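Local coordinates for protein alpha-L-rhamnosidase (Aspergillus terreus, PDB 6GSZ) that probably hydrolyses terminal non-reducing alpha-L-rhamnose residues of alpha-L-rhamnosides, as a calcium-binding glycoside hydrolase, at residues W27-N32 with S60-V65; S146-I151 with D188-L193; I352-T357 with V401-W406. One frame throughout, in Å; residues are numbered along the deposited sequence.

Contact 1. Residues W27-N32 with S60-V65; sequences WRFDGN and SDSVLV. With CA (calcium ion), chain I; CA (calcium ion), chain T.
One face of the W27 indole is covered by S62, whose carbonyl O sits over the centre of the ring. On that same face S62 CB lies 3.8 Å from the centroid of the W27 five-membered ring, a CH-pi contact. S62 O also accepts the backbone N of W27 at 3.0 Å, nearly straight at 165°. CG of W27 stands between its backbone N and carbonyl carbon (chi1 46°), which swings the indole against the 60-65 loop. The far end of the ring meets V65, with W27 CZ3 3.7 Å from V65 CG2. The indole NE1 is bonded to Q38. S62 OG meets the F29 ring at its edge, 3.7 Å from F29 CE2. A water joins W27 O to S62 OG, and N839 also bonds that hydroxyl.

The residues flanking S62, D61 and V63, bind a calcium ion. D61 grips it with both carboxylate oxygens, and V63 O adds a third ligand at 2.3 Å. Four waters complete seven ligands. V63 N bonds D61 OD1 from above the carboxylate plane, closing an Asx turn. D30 OD1 binds a second calcium ion. The contact joins strand 25-30 to a calcium-binding loop of the N-terminal immunoglobulin-like domain.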
loop_
_atom_site.group_PDB
_atom_site.type_symbol
_atom_site.label_atom_id
_atom_site.label_comp_id
_atom_site.label_asym_id
_atom_site.label_seq_id
_atom_site.Cartn_x
_atom_site.Cartn_y
_atom_site.Cartn_z
ATOM N N TRP A 27 -14.336 -17.324 1.169
ATOM C CA TRP A 27 -14.736 -17.282 2.555
ATOM C C TRP A 27 -13.570 -17.699 3.424
ATOM O O TRP A 27 -12.921 -18.710 3.151
ATOM C CB TRP A 27 -15.986 -18.138 2.804
ATOM C CG TRP A 27 -15.957 -19.503 2.172
ATOM C CD1 TRP A 27 -15.667 -20.710 2.755
ATOM C CD2 TRP A 27 -16.393 -19.796 0.845
ATOM N NE1 TRP A 27 -15.841 -21.699 1.834
ATOM C CE2 TRP A 27 -16.294 -21.194 0.666
ATOM C CE3 TRP A 27 -16.859 -18.998 -0.217
ATOM C CZ2 TRP A 27 -16.632 -21.795 -0.530
ATOM C CZ3 TRP A 27 -17.200 -19.595 -1.406
ATOM C CH2 TRP A 27 -17.085 -20.991 -1.560
ATOM N N ARG A 28 -13.393 -17.004 4.525
ATOM C CA ARG A 28 -12.413 -17.350 5.525
ATOM C C ARG A 28 -13.094 -18.102 6.679
ATOM O O ARG A 28 -14.235 -17.837 7.006
ATOM C CB ARG A 28 -11.779 -16.020 5.919
ATOM C CG ARG A 28 -10.504 -16.129 6.724
ATOM C CD ARG A 28 -9.955 -14.719 6.813
ATOM N NE ARG A 28 -9.016 -14.433 5.735
ATOM C CZ ARG A 28 -8.615 -13.232 5.367
ATOM N NH1 ARG A 28 -7.441 -13.113 4.767
ATOM N NH2 ARG A 28 -9.380 -12.174 5.581
ATOM N N PHE A 29 -12.361 -19.029 7.293
ATOM C CA PHE A 29 -12.852 -19.846 8.371
ATOM C C PHE A 29 -12.323 -19.363 9.716
ATOM O O PHE A 29 -11.211 -18.785 9.814
ATOM C CB PHE A 29 -12.389 -21.284 8.163
ATOM C CG PHE A 29 -12.890 -21.942 6.907
ATOM C CD1 PHE A 29 -14.193 -22.422 6.813
ATOM C CD2 PHE A 29 -12.064 -22.052 5.801
ATOM C CE1 PHE A 29 -14.627 -23.069 5.669
ATOM C CE2 PHE A 29 -12.528 -22.641 4.638
ATOM C CZ PHE A 29 -13.794 -23.176 4.582
ATOM N N ASP A 30 -13.101 -19.655 10.758
ATOM C CA ASP A 30 -12.681 -19.474 12.158
ATOM C C ASP A 30 -12.995 -20.789 12.883
ATOM O O ASP A 30 -13.994 -21.400 12.654
ATOM C CB ASP A 30 -13.365 -18.251 12.776
ATOM C CG ASP A 30 -12.910 -17.822 14.157
ATOM O OD1 ASP A 30 -11.919 -18.379 14.711
ATOM O OD2 ASP A 30 -13.554 -16.906 14.669
ATOM N N GLY A 31 -12.137 -21.190 13.803
ATOM C CA GLY A 31 -12.401 -22.385 14.563
ATOM C C GLY A 31 -11.146 -23.205 14.758
ATOM O O GLY A 31 -10.219 -23.074 14.052
ATOM N N ASN A 32 -11.172 -24.088 15.746
ATOM C CA ASN A 32 -9.987 -24.837 16.152
ATOM C C ASN A 32 -10.092 -26.314 15.725
ATOM O O ASN A 32 -9.294 -27.138 16.167
ATOM C CB ASN A 32 -9.727 -24.686 17.663
ATOM C CG ASN A 32 -10.823 -25.304 18.502
ATOM O OD1 ASN A 32 -11.865 -25.660 17.966
ATOM N ND2 ASN A 32 -10.620 -25.423 19.815
ATOM N N SER A 60 -13.253 -28.527 -2.978
ATOM C CA SER A 60 -12.519 -28.147 -1.785
ATOM C C SER A 60 -12.123 -26.671 -1.804
ATOM O O SER A 60 -11.555 -26.227 -0.851
ATOM C CB SER A 60 -11.290 -28.974 -1.624
ATOM O OG SER A 60 -10.309 -28.594 -2.574
ATOM N N ASP A 61 -12.417 -25.948 -2.880
ATOM C CA ASP A 61 -11.930 -24.552 -2.997
ATOM C C ASP A 61 -12.806 -23.588 -2.188
ATOM O O ASP A 61 -14.043 -23.626 -2.277
ATOM C CB ASP A 61 -11.911 -24.137 -4.456
ATOM C CG ASP A 61 -11.015 -22.963 -4.806
ATOM O OD1 ASP A 61 -10.276 -22.471 -3.952
ATOM O OD2 ASP A 61 -11.001 -22.598 -5.949
ATOM N N SER A 62 -12.131 -22.790 -1.353
ATOM C CA SER A 62 -12.810 -21.740 -0.577
ATOM C C SER A 62 -12.314 -20.333 -0.939
ATOM O O SER A 62 -12.722 -19.362 -0.283
ATOM C CB SER A 62 -12.615 -22.028 0.926
ATOM O OG SER A 62 -11.240 -22.187 1.248
ATOM N N VAL A 63 -11.475 -20.217 -1.995
ATOM C CA VAL A 63 -10.864 -18.939 -2.350
ATOM C C VAL A 63 -11.048 -18.682 -3.838
ATOM O O VAL A 63 -10.591 -19.447 -4.688
ATOM C CB VAL A 63 -9.360 -18.935 -1.994
ATOM C CG1 VAL A 63 -8.700 -17.627 -2.456
ATOM C CG2 VAL A 63 -9.146 -19.149 -0.511
ATOM N N LEU A 64 -11.680 -17.538 -4.123
ATOM C CA LEU A 64 -11.855 -17.059 -5.514
ATOM C C LEU A 64 -12.559 -18.116 -6.392
ATOM O O LEU A 64 -12.161 -18.356 -7.561
ATOM C CB LEU A 64 -10.509 -16.598 -6.077
ATOM C CG LEU A 64 -9.886 -15.401 -5.335
ATOM C CD1 LEU A 64 -8.414 -15.240 -5.724
ATOM C CD2 LEU A 64 -10.620 -14.080 -5.569
ATOM N N VAL A 65 -13.665 -18.645 -5.859
ATOM C CA VAL A 65 -14.489 -19.595 -6.605
ATOM C C VAL A 65 -15.421 -18.814 -7.522
ATOM O O VAL A 65 -15.602 -17.602 -7.346
ATOM C CB VAL A 65 -15.289 -20.529 -5.676
ATOM C CG1 VAL A 65 -14.391 -21.153 -4.595
ATOM C CG2 VAL A 65 -16.486 -19.840 -5.056
HETATM CA CA CA I . -9.184 -21.006 -5.606
HETATM CA CA CA T . -9.925 -18.144 15.904
HETATM O O HOH W 1 -10.693 -19.998 2.629
HETATM O O HOH W 2 -10.051 -20.225 -7.751
HETATM O O HOH W 3 -7.585 -19.204 -6.017
HETATM O O HOH W 4 -7.453 -21.486 -4.016
HETATM O O HOH W 5 -7.854 -22.586 -6.846
HETATM O O HOH W 6 -9.307 -17.468 14.181
#

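Contact 2. Residues S146-I151 with D188-L193; sequences SARLYI and DVTDLL. With CA (calcium ion), chain L.
This is a mixed polar and apolar strand-to-loop contact at the end of a beta pairing. R148 on strand 144-154 and D188 at the end of strand 182-188 form an antiparallel, non-hydrogen-bonded pair. Beyond D188 the chain turns away, and a threonine side chain takes over the bonding to the strand. T190 OG1 accepts the backbone N of A147 at 2.9 Å, with a bent angle of 145°. The neighbouring backbone bond runs the other way, from V189 N to A147 O at 3.1 Å.

A147 O has a second donor, NH1 of R148. The two donors reach this oxygen from opposite faces of the carbonyl plane. The R148 side chain bends at chi2 (-69°), which folds its guanidinium back over its own strand. There R148 NH1 also makes a salt bridge to D188 OD1 at 3.2 Å, with the two flat groups turned 47° apart. A second salt bridge, from R148 NE to E102, holds the guanidinium from outside the contact.

D188 divides its oxygens between two tasks. OD1 accepts T190 N nearly along its C-O axis, which makes an Asx turn. D188 OD1 also accepts T190 OG1 at 2.7 Å, on the syn side. D188 OD2 binds a calcium ion at 2.3 Å, and a water links this oxygen to R148 NH1. Four waters also bind the metal.

Apolar packing lines the other side of the strand. A147 CB lies 3.5 Å from L193 CD1, and V189 CG1 packs against L149 CB at 3.9 Å.

T190 OG1 thus donates a hydrogen bond to D188 OD1 and accepts one from A147 N. The calcium and R148 would both tend to keep the D188 carboxylate ionised.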
loop_
_atom_site.group_PDB
_atom_site.type_symbol
_atom_site.label_atom_id
_atom_site.label_comp_id
_atom_site.label_asym_id
_atom_site.label_seq_id
_atom_site.Cartn_x
_atom_site.Cartn_y
_atom_site.Cartn_z
ATOM N N SER A 146 -34.233 3.245 -2.037
ATOM C CA SER A 146 -32.759 3.224 -2.010
ATOM C C SER A 146 -32.225 4.357 -2.872
ATOM O O SER A 146 -32.932 4.847 -3.749
ATOM C CB SER A 146 -32.188 1.868 -2.427
ATOM O OG SER A 146 -32.491 1.596 -3.774
ATOM N N ALA A 147 -30.969 4.747 -2.605
ATOM C CA ALA A 147 -30.352 5.754 -3.427
ATOM C C ALA A 147 -28.843 5.535 -3.451
ATOM O O ALA A 147 -28.253 5.073 -2.461
ATOM C CB ALA A 147 -30.721 7.149 -2.953
ATOM N N ARG A 148 -28.252 5.922 -4.586
ATOM C CA ARG A 148 -26.816 5.818 -4.795
ATOM C C ARG A 148 -26.242 7.131 -5.318
ATOM O O ARG A 148 -26.885 7.826 -6.079
ATOM C CB ARG A 148 -26.482 4.734 -5.828
ATOM C CG ARG A 148 -26.942 3.332 -5.450
ATOM C CD ARG A 148 -26.169 2.757 -4.274
ATOM N NE ARG A 148 -26.607 1.426 -3.936
ATOM C CZ ARG A 148 -27.492 1.114 -2.970
ATOM N NH1 ARG A 148 -28.007 2.036 -2.167
ATOM N NH2 ARG A 148 -27.799 -0.167 -2.787
ATOM N N LEU A 149 -25.017 7.444 -4.876
ATOM C CA LEU A 149 -24.228 8.529 -5.466
ATOM C C LEU A 149 -22.998 7.905 -6.108
ATOM O O LEU A 149 -22.262 7.162 -5.420
ATOM C CB LEU A 149 -23.795 9.555 -4.424
ATOM C CG LEU A 149 -23.009 10.728 -5.000
ATOM C CD1 LEU A 149 -23.879 11.594 -5.918
ATOM C CD2 LEU A 149 -22.428 11.570 -3.889
ATOM N N TYR A 150 -22.795 8.196 -7.388
ATOM C CA TYR A 150 -21.640 7.792 -8.152
ATOM C C TYR A 150 -20.844 9.051 -8.463
ATOM O O TYR A 150 -21.443 10.044 -8.946
ATOM C CB TYR A 150 -22.090 7.132 -9.440
ATOM C CG TYR A 150 -22.999 5.962 -9.220
ATOM C CD1 TYR A 150 -22.479 4.732 -8.871
ATOM C CD2 TYR A 150 -24.371 6.042 -9.380
ATOM C CE1 TYR A 150 -23.299 3.627 -8.704
ATOM C CE2 TYR A 150 -25.190 4.931 -9.229
ATOM C CZ TYR A 150 -24.651 3.706 -8.881
ATOM O OH TYR A 150 -25.519 2.637 -8.756
ATOM N N ILE A 151 -19.561 9.118 -8.099
ATOM C CA ILE A 151 -18.896 10.411 -8.107
ATOM C C ILE A 151 -17.398 10.259 -8.278
ATOM O O ILE A 151 -16.777 9.334 -7.725
ATOM C CB ILE A 151 -19.254 11.164 -6.814
ATOM C CG1 ILE A 151 -18.599 12.546 -6.758
ATOM C CG2 ILE A 151 -18.975 10.341 -5.572
ATOM C CD1 ILE A 151 -19.222 13.495 -5.743
ATOM N N ASP A 188 -23.935 4.503 -0.745
ATOM C CA ASP A 188 -25.341 4.318 -0.420
ATOM C C ASP A 188 -25.816 5.541 0.372
ATOM O O ASP A 188 -25.437 5.739 1.523
ATOM C CB ASP A 188 -25.548 3.032 0.354
ATOM C CG ASP A 188 -26.973 2.808 0.824
ATOM O OD1 ASP A 188 -27.820 3.698 0.591
ATOM O OD2 ASP A 188 -27.222 1.723 1.427
ATOM N N VAL A 189 -26.559 6.412 -0.302
ATOM C CA VAL A 189 -26.995 7.680 0.290
ATOM C C VAL A 189 -28.489 7.646 0.651
ATOM O O VAL A 189 -29.094 8.694 0.911
ATOM C CB VAL A 189 -26.646 8.877 -0.605
ATOM C CG1 VAL A 189 -25.159 8.957 -0.827
ATOM C CG2 VAL A 189 -27.393 8.868 -1.914
ATOM N N THR A 190 -29.083 6.464 0.741
ATOM C CA THR A 190 -30.498 6.285 1.063
ATOM C C THR A 190 -30.900 7.127 2.282
ATOM O O THR A 190 -31.947 7.797 2.239
ATOM C CB THR A 190 -30.799 4.814 1.362
ATOM O OG1 THR A 190 -30.416 4.069 0.202
ATOM C CG2 THR A 190 -32.265 4.552 1.642
ATOM N N ASP A 191 -30.098 7.077 3.355
ATOM C CA ASP A 191 -30.492 7.640 4.636
ATOM C C ASP A 191 -30.151 9.139 4.722
ATOM O O ASP A 191 -30.536 9.786 5.709
ATOM C CB ASP A 191 -29.857 6.841 5.767
ATOM C CG ASP A 191 -30.448 5.446 5.959
ATOM O OD1 ASP A 191 -31.567 5.148 5.400
ATOM O OD2 ASP A 191 -29.800 4.669 6.685
ATOM N N LEU A 192 -29.432 9.688 3.731
ATOM C CA LEU A 192 -29.083 11.120 3.748
ATOM C C LEU A 192 -30.177 11.950 3.082
ATOM O O LEU A 192 -30.253 13.162 3.321
ATOM C CB LEU A 192 -27.750 11.343 3.020
ATOM C CG LEU A 192 -26.563 10.533 3.516
ATOM C CD1 LEU A 192 -25.284 10.988 2.850
ATOM C CD2 LEU A 192 -26.390 10.598 5.009
ATOM N N LEU A 193 -30.985 11.331 2.211
ATOM C CA LEU A 193 -32.067 12.046 1.557
ATOM C C LEU A 193 -33.215 12.297 2.532
ATOM O O LEU A 193 -33.364 11.649 3.591
ATOM C CB LEU A 193 -32.590 11.254 0.370
ATOM C CG LEU A 193 -31.613 10.983 -0.762
ATOM C CD1 LEU A 193 -32.294 10.101 -1.824
ATOM C CD2 LEU A 193 -31.199 12.282 -1.389
HETATM CA CA CA L . -26.488 0.334 3.133
HETATM O O HOH W 7 -29.531 0.828 -0.064
HETATM O O HOH W 8 -28.309 2.239 3.797
HETATM O O HOH W 9 -28.897 -0.739 3.374
HETATM O O HOH W 10 -26.993 -1.238 1.416
HETATM O O HOH W 11 -25.374 2.630 4.228
#

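Contact 3. Residues I352-T357 with V401-W406; sequences IRFVHT and VQVDGW
F354 and V403 are cross-strand neighbours, side by side in an antiparallel beta ladder within the concanavalin-like domain. Strands 352-357 and 401-404 run at 166° to each other. R353 with D404 and V355 with Q402 are the hydrogen-bonded pairs. F354 with V403 and H356 with V401 are the non-hydrogen-bonded ones. Four backbone bonds join the strands, among them R353 N to D404 O at 2.8 Å.

Apolar contacts fill the face that carries F354, H356, V401 and V403. F354 CB touches V401 CG1, and F354 CD1 lies 4.0 Å from V403 CG2. The F354 ring meets W406 at their edges, CZ to CZ3. I352 CG2 lies 3.9 Å from V403 CG1 and 4.0 Å from W406 CE3. V401 CG1 sits over one face of the H356 imidazole, toward its rim, while H356 ND1 bonds A375 O outside. Residues L340 and I342 of strand 339-344 pack on F354 from the facing sheet.

The face of R353, V355, Q402 and D404 carries the polar contacts. R353 bends at chi3 (67°) to bring NH2 to 3.0 Å from D404 OD2 in a salt bridge. The guanidinium and carboxylate planes stand nearly at right angles. R353 NH2 meets D404 OD2 from above the carboxylate plane, tilted from its own guanidinium plane. A water accepts from R353 NE. D404 OD2 accepts Q402 NE2 at 2.8 Å through the syn lone pair of OD2.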
loop_
_atom_site.group_PDB
_atom_site.type_symbol
_atom_site.label_atom_id
_atom_site.label_comp_id
_atom_site.label_asym_id
_atom_site.label_seq_id
_atom_site.Cartn_x
_atom_site.Cartn_y
_atom_site.Cartn_z
ATOM N N ILE A 352 -3.614 30.851 12.832
ATOM C CA ILE A 352 -2.743 29.845 13.393
ATOM C C ILE A 352 -1.981 29.152 12.256
ATOM O O ILE A 352 -2.591 28.766 11.260
ATOM C CB ILE A 352 -3.556 28.792 14.172
ATOM C CG1 ILE A 352 -4.708 29.388 14.981
ATOM C CG2 ILE A 352 -2.629 27.941 15.018
ATOM C CD1 ILE A 352 -5.550 28.355 15.714
ATOM N N ARG A 353 -0.675 28.952 12.462
ATOM C CA ARG A 353 0.172 28.263 11.503
ATOM C C ARG A 353 0.702 26.972 12.134
ATOM O O ARG A 353 1.101 26.970 13.326
ATOM C CB ARG A 353 1.345 29.151 11.080
ATOM C CG ARG A 353 2.200 28.564 9.967
ATOM C CD ARG A 353 3.392 29.412 9.585
ATOM N NE ARG A 353 4.358 29.460 10.668
ATOM C CZ ARG A 353 5.428 30.240 10.686
ATOM N NH1 ARG A 353 5.699 31.019 9.650
ATOM N NH2 ARG A 353 6.243 30.208 11.730
ATOM N N PHE A 354 0.692 25.905 11.311
ATOM C CA PHE A 354 1.148 24.570 11.716
ATOM C C PHE A 354 2.213 24.093 10.741
ATOM O O PHE A 354 1.909 23.910 9.565
ATOM C CB PHE A 354 -0.028 23.599 11.713
ATOM C CG PHE A 354 -1.209 23.991 12.560
ATOM C CD1 PHE A 354 -1.265 23.677 13.893
ATOM C CD2 PHE A 354 -2.262 24.728 12.030
ATOM C CE1 PHE A 354 -2.351 24.038 14.670
ATOM C CE2 PHE A 354 -3.361 25.052 12.801
ATOM C CZ PHE A 354 -3.395 24.735 14.122
ATOM N N VAL A 355 3.464 23.980 11.224
ATOM C CA VAL A 355 4.570 23.546 10.387
ATOM C C VAL A 355 4.954 22.124 10.815
ATOM O O VAL A 355 5.388 21.926 11.969
ATOM C CB VAL A 355 5.774 24.510 10.490
ATOM C CG1 VAL A 355 6.965 24.030 9.686
ATOM C CG2 VAL A 355 5.405 25.926 10.045
ATOM N N HIS A 356 4.776 21.168 9.890
ATOM C CA HIS A 356 4.898 19.736 10.242
ATOM C C HIS A 356 6.264 19.182 9.821
ATOM O O HIS A 356 6.661 19.352 8.678
ATOM C CB HIS A 356 3.781 18.953 9.524
ATOM C CG HIS A 356 2.380 19.431 9.771
ATOM N ND1 HIS A 356 1.891 20.590 9.198
ATOM C CD2 HIS A 356 1.360 18.915 10.505
ATOM C CE1 HIS A 356 0.620 20.733 9.546
ATOM N NE2 HIS A 356 0.268 19.754 10.371
ATOM N N THR A 357 6.963 18.489 10.743
ATOM C CA THR A 357 8.274 17.891 10.418
ATOM C C THR A 357 8.390 16.484 11.022
ATOM O O THR A 357 7.713 16.136 11.973
ATOM C CB THR A 357 9.451 18.767 10.872
ATOM O OG1 THR A 357 9.555 18.725 12.295
ATOM C CG2 THR A 357 9.305 20.199 10.405
ATOM N N VAL A 401 5.125 19.332 15.290
ATOM C CA VAL A 401 4.452 20.467 14.664
ATOM C C VAL A 401 4.826 21.729 15.439
ATOM O O VAL A 401 4.532 21.826 16.624
ATOM C CB VAL A 401 2.931 20.292 14.636
ATOM C CG1 VAL A 401 2.327 21.414 13.803
ATOM C CG2 VAL A 401 2.550 18.935 14.101
ATOM N N GLN A 402 5.422 22.695 14.741
ATOM C CA GLN A 402 5.589 24.037 15.313
ATOM C C GLN A 402 4.283 24.801 15.098
ATOM O O GLN A 402 3.774 24.847 13.968
ATOM C CB GLN A 402 6.742 24.797 14.678
ATOM C CG GLN A 402 6.951 26.153 15.350
ATOM C CD GLN A 402 8.103 26.937 14.774
ATOM O OE1 GLN A 402 9.217 26.421 14.594
ATOM N NE2 GLN A 402 7.836 28.207 14.491
ATOM N N VAL A 403 3.777 25.400 16.181
ATOM C CA VAL A 403 2.485 26.072 16.150
ATOM C C VAL A 403 2.692 27.538 16.489
ATOM O O VAL A 403 3.248 27.815 17.565
ATOM C CB VAL A 403 1.502 25.442 17.148
ATOM C CG1 VAL A 403 0.167 26.141 17.086
ATOM C CG2 VAL A 403 1.339 23.946 16.915
ATOM N N ASP A 404 2.298 28.429 15.564
ATOM C CA ASP A 404 2.379 29.883 15.798
ATOM C C ASP A 404 0.980 30.468 15.724
ATOM O O ASP A 404 0.179 30.095 14.862
ATOM C CB ASP A 404 3.329 30.552 14.795
ATOM C CG ASP A 404 4.793 30.269 15.099
ATOM O OD1 ASP A 404 5.363 30.949 16.003
ATOM O OD2 ASP A 404 5.331 29.346 14.503
ATOM N N GLY A 405 0.709 31.445 16.592
ATOM C CA GLY A 405 -0.570 32.141 16.558
ATOM C C GLY A 405 -1.693 31.427 17.284
ATOM O O GLY A 405 -2.852 31.816 17.153
ATOM N N TRP A 406 -1.395 30.337 18.008
ATOM C CA TRP A 406 -2.435 29.637 18.761
ATOM C C TRP A 406 -3.047 30.583 19.786
ATOM O O TRP A 406 -2.318 31.275 20.493
ATOM C CB TRP A 406 -1.890 28.357 19.416
ATOM C CG TRP A 406 -2.961 27.557 20.087
ATOM C CD1 TRP A 406 -3.448 27.730 21.348
ATOM C CD2 TRP A 406 -3.730 26.490 19.490
ATOM N NE1 TRP A 406 -4.446 26.831 21.597
ATOM C CE2 TRP A 406 -4.643 26.053 20.470
ATOM C CE3 TRP A 406 -3.719 25.858 18.242
ATOM C CZ2 TRP A 406 -5.530 25.011 20.242
ATOM C CZ3 TRP A 406 -4.609 24.836 18.009
ATOM C CH2 TRP A 406 -5.512 24.426 18.991
HETATM O O HOH W 12 4.257 27.609 12.914
#

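In the fold
The three contacts follow one another along the chain, and none nests in or crosses another. Contact 1 comes first and closes a loop of 27 residues inside the N-terminal immunoglobulin-like domain, tying strand 25-30 to the loop after strand 53-58. Contact 2 closes 36 residues in the alpha-L-rhamnosidase N-terminal domain, where strand 144-154 meets the end of strand 182-188 and the loop after it. Contact 3 closes 43 residues in the concanavalin-like domain by pairing strand 351-361 with strand 400-404. All three intervening loops contain strands and no helix. Contacts 1 and 3 lie on opposite sides of the chain's centre, their own centres about 50 Å apart. Contacts 1 and 2 have centres about 33 Å apart.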